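Glycerophosphodiester phosphodiesterase (Parabacteroides distasonis, PDB 3NO3) belongs to the glycerophosphoryl diester phosphodiesterase family, whose members are built on a TIM-barrel fold, and carries a bound magnesium ion. Local coordinates at residues P83-R91 and Q122-A130. Sequence-based numbering, arbitrary orientation. Where two conformers were deposited one is given.
Sequences PTLEQYLKR and QMVKRMKLA
With CG anti to the backbone N (chi1 -177°) and the chain extended beyond it, Glu-86 reaches across to Arg-126, which brings its guanidinium to the carboxylate. The resulting salt bridge, Arg-126 NH2 to Glu-86 OE2 at 2.9 Å, is nearly straight at the hydrogen. OE2 lies in the guanidinium plane, while NH2 meets it from above the carboxylate plane; the two planes are almost perpendicular (89°). A water that donates to OE2 and accepts from Arg-126 NH1 bridges the same pair, so that OE2 is gripped twice.

Beside this polar pair the contact is apolar and centres on Leu-89. Its CD1 meets CG of selenomethionine Met-123 at 3.8 Å, and the same CG also touches Leu-85 CD2. Met-123 SE comes within 4.1 Å of Glu-86 CB. Met-127, likewise a selenomethionine, is bent at chi2 and chi3, which lays its methyl CE against the helix backbone, 3.6 Å from Lys-90 N. Past the helix end, where Lys-128 turns with positive phi in a Schellman motif, Leu-129 swings back and places CD1 3.8 Å from Leu-89 CB.

Leu-89 and Leu-129 both rest on Leu-100, while Leu-85 and Val-124 share Phe-102. The axes of the short helical segments 85-91 and 122-126 come within 10.4 Å at an angle of 33°. The two helices thus pack side by side over strand 99-104, as successive outer helices, joined through one barrel strand, do in a (beta/alpha)8 TIM barrel.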
ATOM      1  N   PRO A  83       4.725  15.469  -1.007  1.00 17.05           N
ATOM      2  CA  PRO A  83       5.829  14.795  -1.701  1.00 15.93           C
ATOM      3  C   PRO A  83       5.486  14.453  -3.147  1.00 14.79           C
ATOM      4  O   PRO A  83       4.354  14.020  -3.430  1.00 16.56           O
ATOM      5  CB  PRO A  83       6.006  13.485  -0.908  1.00 15.83           C
ATOM      6  CG  PRO A  83       5.361  13.698   0.385  1.00 16.15           C
ATOM      7  CD  PRO A  83       4.210  14.635   0.088  1.00 16.33           C
ATOM      8  N   THR A  84       6.443  14.599  -4.041  1.00 14.46           N
ATOM      9  CA  THR A  84       6.340  13.921  -5.340  1.00 14.70           C
ATOM     10  C   THR A  84       6.651  12.459  -5.085  1.00 14.25           C
ATOM     11  O   THR A  84       7.344  12.106  -4.109  1.00 15.06           O
ATOM     12  CB  THR A  84       7.275  14.490  -6.411  1.00 13.93           C
ATOM     13  OG1 THR A  84       8.630  14.325  -5.996  1.00 14.77           O
ATOM     14  CG2 THR A  84       7.002  16.006  -6.672  1.00 15.05           C
ATOM     15  N   LEU A  85       6.158  11.597  -5.966  1.00 14.02           N
ATOM     16  CA  LEU A  85       6.519  10.190  -5.933  1.00 13.77           C
ATOM     17  C   LEU A  85       8.017  10.050  -6.117  1.00 15.45           C
ATOM     18  O   LEU A  85       8.660   9.257  -5.420  1.00 15.80           O
ATOM     19  CB  LEU A  85       5.793   9.379  -7.016  1.00 13.95           C
ATOM     20  CG  LEU A  85       6.193   7.875  -7.097  1.00 12.85           C
ATOM     21  CD1 LEU A  85       5.863   7.167  -5.719  1.00 15.36           C
ATOM     22  CD2 LEU A  85       5.494   7.166  -8.354  1.00 11.38           C
ATOM     23  N   GLU A  86       8.594  10.836  -7.024  1.00 14.96           N
ATOM     24  CA  GLU A  86      10.029  10.818  -7.203  1.00 14.75           C
ATOM     25  C   GLU A  86      10.787  11.061  -5.906  1.00 15.64           C
ATOM     26  O   GLU A  86      11.744  10.347  -5.636  1.00 16.02           O
ATOM     27  CB  GLU A  86      10.450  11.874  -8.207  1.00 15.67           C
ATOM     28  CG  GLU A  86      11.946  11.898  -8.537  1.00 16.84           C
ATOM     29  CD  GLU A  86      12.361  13.064  -9.434  1.00 18.01           C
ATOM     30  OE1 GLU A  86      11.729  14.164  -9.360  1.00 17.41           O
ATOM     31  OE2 GLU A  86      13.371  12.872 -10.205  1.00 19.73           O
ATOM     32  N   GLN A  87      10.398  12.085  -5.163  1.00 15.42           N
ATOM     33  CA  GLN A  87      11.024  12.340  -3.836  1.00 15.96           C
ATOM     34  C   GLN A  87      10.860  11.165  -2.879  1.00 15.34           C
ATOM     35  O   GLN A  87      11.789  10.804  -2.096  1.00 16.09           O
ATOM     36  CB  GLN A  87      10.413  13.581  -3.184  1.00 16.44           C
ATOM     37  CG  GLN A  87      10.875  14.898  -3.841  1.00 17.32           C
ATOM     38  CD  GLN A  87       9.960  16.059  -3.604  1.00 18.19           C
ATOM     39  OE1 GLN A  87       8.983  15.978  -2.837  1.00 20.66           O
ATOM     40  NE2 GLN A  87      10.287  17.177  -4.230  1.00 18.55           N
ATOM     41  N   TYR A  88       9.677  10.568  -2.899  1.00 14.73           N
ATOM     42  CA  TYR A  88       9.346   9.443  -1.997  1.00 15.25           C
ATOM     43  C   TYR A  88      10.247   8.282  -2.315  1.00 15.55           C
ATOM     44  O   TYR A  88      10.850   7.684  -1.402  1.00 16.48           O
ATOM     45  CB  TYR A  88       7.849   9.045  -2.093  1.00 15.00           C
ATOM     46  CG  TYR A  88       7.210   8.727  -0.754  1.00 16.08           C
ATOM     47  CD1 TYR A  88       6.888   9.743   0.126  1.00 17.26           C
ATOM     48  CD2 TYR A  88       6.935   7.418  -0.368  1.00 17.78           C
ATOM     49  CE1 TYR A  88       6.301   9.488   1.375  1.00 17.23           C
ATOM     50  CE2 TYR A  88       6.332   7.159   0.875  1.00 16.39           C
ATOM     51  CZ  TYR A  88       6.017   8.194   1.727  1.00 17.90           C
ATOM     52  OH  TYR A  88       5.476   7.916   2.976  1.00 17.39           O
ATOM     53  N   LEU A  89      10.400   8.003  -3.614  1.00 15.18           N
ATOM     54  CA  LEU A  89      11.260   6.937  -4.082  1.00 15.55           C
ATOM     55  C   LEU A  89      12.750   7.213  -3.918  1.00 16.13           C
ATOM     56  O   LEU A  89      13.493   6.276  -3.636  1.00 16.17           O
ATOM     57  CB  LEU A  89      10.935   6.598  -5.552  1.00 15.11           C
ATOM     58  CG  LEU A  89       9.478   6.115  -5.712  1.00 15.22           C
ATOM     59  CD1 LEU A  89       9.238   5.750  -7.163  1.00 14.25           C
ATOM     60  CD2 LEU A  89       9.076   4.965  -4.756  1.00 16.34           C
ATOM     61  N   LYS A  90      13.194   8.462  -4.058  1.00 16.33           N
ATOM     62  CA  LYS A  90      14.595   8.788  -3.834  0.50 17.20           C
ATOM     63  C   LYS A  90      14.950   8.459  -2.373  1.00 17.75           C
ATOM     64  O   LYS A  90      16.017   7.895  -2.084  1.00 18.11           O
ATOM     65  CB  LYS A  90      14.862  10.264  -4.176  0.50 17.53           C
ATOM     66  CG  LYS A  90      16.298  10.790  -3.959  0.50 19.29           C
ATOM     67  CD  LYS A  90      16.485  12.198  -4.582  0.50 19.76           C
ATOM     68  CE  LYS A  90      17.811  12.883  -4.210  0.50 22.71           C
ATOM     69  NZ  LYS A  90      17.981  13.103  -2.731  0.50 22.20           N
ATOM     70  N   ARG A  91      14.056   8.796  -1.445  1.00 17.79           N
ATOM     71  CA  ARG A  91      14.305   8.492  -0.019  1.00 18.84           C
ATOM     72  C   ARG A  91      14.251   6.974   0.244  1.00 19.45           C
ATOM     73  O   ARG A  91      15.128   6.427   0.907  1.00 19.93           O
ATOM     74  CB  ARG A  91      13.292   9.240   0.880  1.00 19.86           C
ATOM     75  CG  ARG A  91      13.563   9.130   2.417  1.00 20.51           C
ATOM     76  CD  ARG A  91      14.795   9.864   2.831  1.00 22.79           C
ATOM     77  NE  ARG A  91      15.252   9.545   4.177  1.00 25.78           N
ATOM     78  CZ  ARG A  91      16.102   8.564   4.512  1.00 27.50           C
ATOM     79  NH1 ARG A  91      16.600   7.695   3.628  1.00 26.83           N
ATOM     80  NH2 ARG A  91      16.451   8.430   5.789  1.00 29.07           N
ATOM     81  N   GLN A 122       6.878   3.243 -14.933  1.00 13.58           N
ATOM     82  CA  GLN A 122       8.020   3.957 -15.500  1.00 15.00           C
ATOM     83  C   GLN A 122       8.876   4.679 -14.439  1.00 14.25           C
ATOM     84  O   GLN A 122      10.109   4.610 -14.480  1.00 14.76           O
ATOM     85  CB  GLN A 122       7.547   4.924 -16.599  1.00 14.57           C
ATOM     86  CG  GLN A 122       7.088   4.156 -17.870  1.00 15.97           C
ATOM     87  CD  GLN A 122       6.494   5.019 -18.929  1.00 16.01           C
ATOM     88  OE1 GLN A 122       6.265   6.211 -18.734  1.00 15.13           O
ATOM     89  NE2 GLN A 122       6.240   4.421 -20.093  1.00 15.46           N
HETATM   90  N   MSE A 123       8.229   5.329 -13.496  1.00 14.24           N
HETATM   91  CA  MSE A 123       8.928   6.001 -12.411  1.00 14.50           C
HETATM   92  C   MSE A 123       9.648   5.006 -11.499  1.00 15.34           C
HETATM   93  O   MSE A 123      10.838   5.204 -11.186  1.00 15.44           O
HETATM   94  CB  MSE A 123       7.978   6.835 -11.596  1.00 14.78           C
HETATM   95  CG  MSE A 123       8.643   7.612 -10.410  1.00 15.85           C
HETATM   96 SE   MSE A 123       9.948   8.899 -10.978  0.75 12.69          SE
HETATM   97  CE  MSE A 123       8.674  10.208 -11.640  1.00 12.43           C
ATOM     98  N   VAL A 124       8.945   3.941 -11.100  1.00 14.23           N
ATOM     99  CA  VAL A 124       9.518   2.876 -10.258  1.00 14.34           C
ATOM    100  C   VAL A 124      10.728   2.264 -10.944  1.00 15.53           C
ATOM    101  O   VAL A 124      11.779   2.075 -10.304  1.00 15.04           O
ATOM    102  CB  VAL A 124       8.450   1.834  -9.850  1.00 14.05           C
ATOM    103  CG1 VAL A 124       9.089   0.605  -9.148  1.00 12.28           C
ATOM    104  CG2 VAL A 124       7.426   2.516  -8.891  1.00 13.39           C
ATOM    105  N   LYS A 125      10.605   2.046 -12.251  1.00 14.85           N
ATOM    106  CA  LYS A 125      11.709   1.509 -13.033  1.00 16.22           C
ATOM    107  C   LYS A 125      12.910   2.440 -13.054  1.00 15.75           C
ATOM    108  O   LYS A 125      14.050   2.001 -12.784  1.00 16.79           O
ATOM    109  CB  LYS A 125      11.275   1.247 -14.481  1.00 15.90           C
ATOM    110  CG  LYS A 125      12.304   0.590 -15.345  1.00 18.09           C
ATOM    111  CD  LYS A 125      11.821   0.428 -16.794  1.00 20.24           C
ATOM    112  CE  LYS A 125      12.941  -0.002 -17.702  1.00 24.56           C
ATOM    113  NZ  LYS A 125      12.525  -0.055 -19.123  1.00 23.89           N
ATOM    114  N   ARG A 126      12.697   3.707 -13.413  1.00 16.01           N
ATOM    115  CA  ARG A 126      13.861   4.634 -13.471  1.00 16.83           C
ATOM    116  C   ARG A 126      14.484   4.912 -12.110  1.00 17.38           C
ATOM    117  O   ARG A 126      15.681   5.227 -12.054  1.00 17.95           O
ATOM    118  CB  ARG A 126      13.579   5.911 -14.298  1.00 16.94           C
ATOM    119  CG  ARG A 126      13.039   7.099 -13.643  1.00 19.65           C
ATOM    120  CD  ARG A 126      13.164   8.349 -14.549  1.00 20.22           C
ATOM    121  NE  ARG A 126      12.601   9.512 -13.886  1.00 20.31           N
ATOM    122  CZ  ARG A 126      13.172  10.205 -12.910  1.00 15.71           C
ATOM    123  NH1 ARG A 126      14.350   9.883 -12.420  1.00 17.02           N
ATOM    124  NH2 ARG A 126      12.513  11.224 -12.388  1.00 18.90           N
HETATM  125  N   MSE A 127      13.703   4.766 -11.016  1.00 17.48           N
HETATM  126  CA  MSE A 127      14.243   4.923  -9.669  1.00 19.25           C
HETATM  127  C   MSE A 127      14.881   3.658  -9.096  1.00 19.42           C
HETATM  128  O   MSE A 127      15.351   3.658  -7.955  1.00 20.13           O
HETATM  129  CB  MSE A 127      13.180   5.492  -8.724  1.00 18.21           C
HETATM  130  CG  MSE A 127      12.638   6.839  -9.150  1.00 19.32           C
HETATM  131 SE   MSE A 127      13.925   8.212  -9.314  0.75 15.24          SE
HETATM  132  CE  MSE A 127      14.364   8.276  -7.456  1.00 19.48           C
ATOM    133  N   LYS A 128      14.913   2.596  -9.893  1.00 20.56           N
ATOM    134  CA  LYS A 128      15.577   1.331  -9.577  1.00 21.29           C
ATOM    135  C   LYS A 128      14.947   0.599  -8.368  1.00 20.27           C
ATOM    136  O   LYS A 128      15.655   0.089  -7.527  1.00 18.80           O
ATOM    137  CB  LYS A 128      17.094   1.490  -9.444  1.00 22.42           C
ATOM    138  CG  LYS A 128      17.738   2.157 -10.677  1.00 26.46           C
ATOM    139  CD  LYS A 128      19.284   2.131 -10.594  1.00 31.96           C
ATOM    140  CE  LYS A 128      19.812   0.758 -10.984  1.00 36.24           C
ATOM    141  NZ  LYS A 128      21.292   0.684 -10.816  1.00 41.85           N
ATOM    142  N   LEU A 129      13.618   0.562  -8.314  1.00 19.63           N
ATOM    143  CA  LEU A 129      12.886   0.011  -7.158  1.00 19.12           C
ATOM    144  C   LEU A 129      11.859  -1.056  -7.554  1.00 19.34           C
ATOM    145  O   LEU A 129      11.040  -1.463  -6.725  1.00 18.67           O
ATOM    146  CB  LEU A 129      12.275   1.138  -6.362  1.00 18.12           C
ATOM    147  CG  LEU A 129      13.237   1.891  -5.473  1.00 20.99           C
ATOM    148  CD1 LEU A 129      12.617   3.217  -5.026  1.00 21.64           C
ATOM    149  CD2 LEU A 129      13.665   1.055  -4.263  1.00 18.50           C
ATOM    150  N   ALA A 130      11.935  -1.591  -8.779  1.00 18.65           N
ATOM    151  CA  ALA A 130      10.949  -2.594  -9.205  1.00 19.49           C
ATOM    152  C   ALA A 130      11.001  -3.898  -8.383  1.00 19.78           C
ATOM    153  O   ALA A 130       9.972  -4.521  -8.153  1.00 19.93           O
ATOM    154  CB  ALA A 130      11.093  -2.905 -10.722  1.00 18.62           C
TER
HETATM  155  O   HOH W   1      15.587  11.400 -10.097  1.00 18.53           O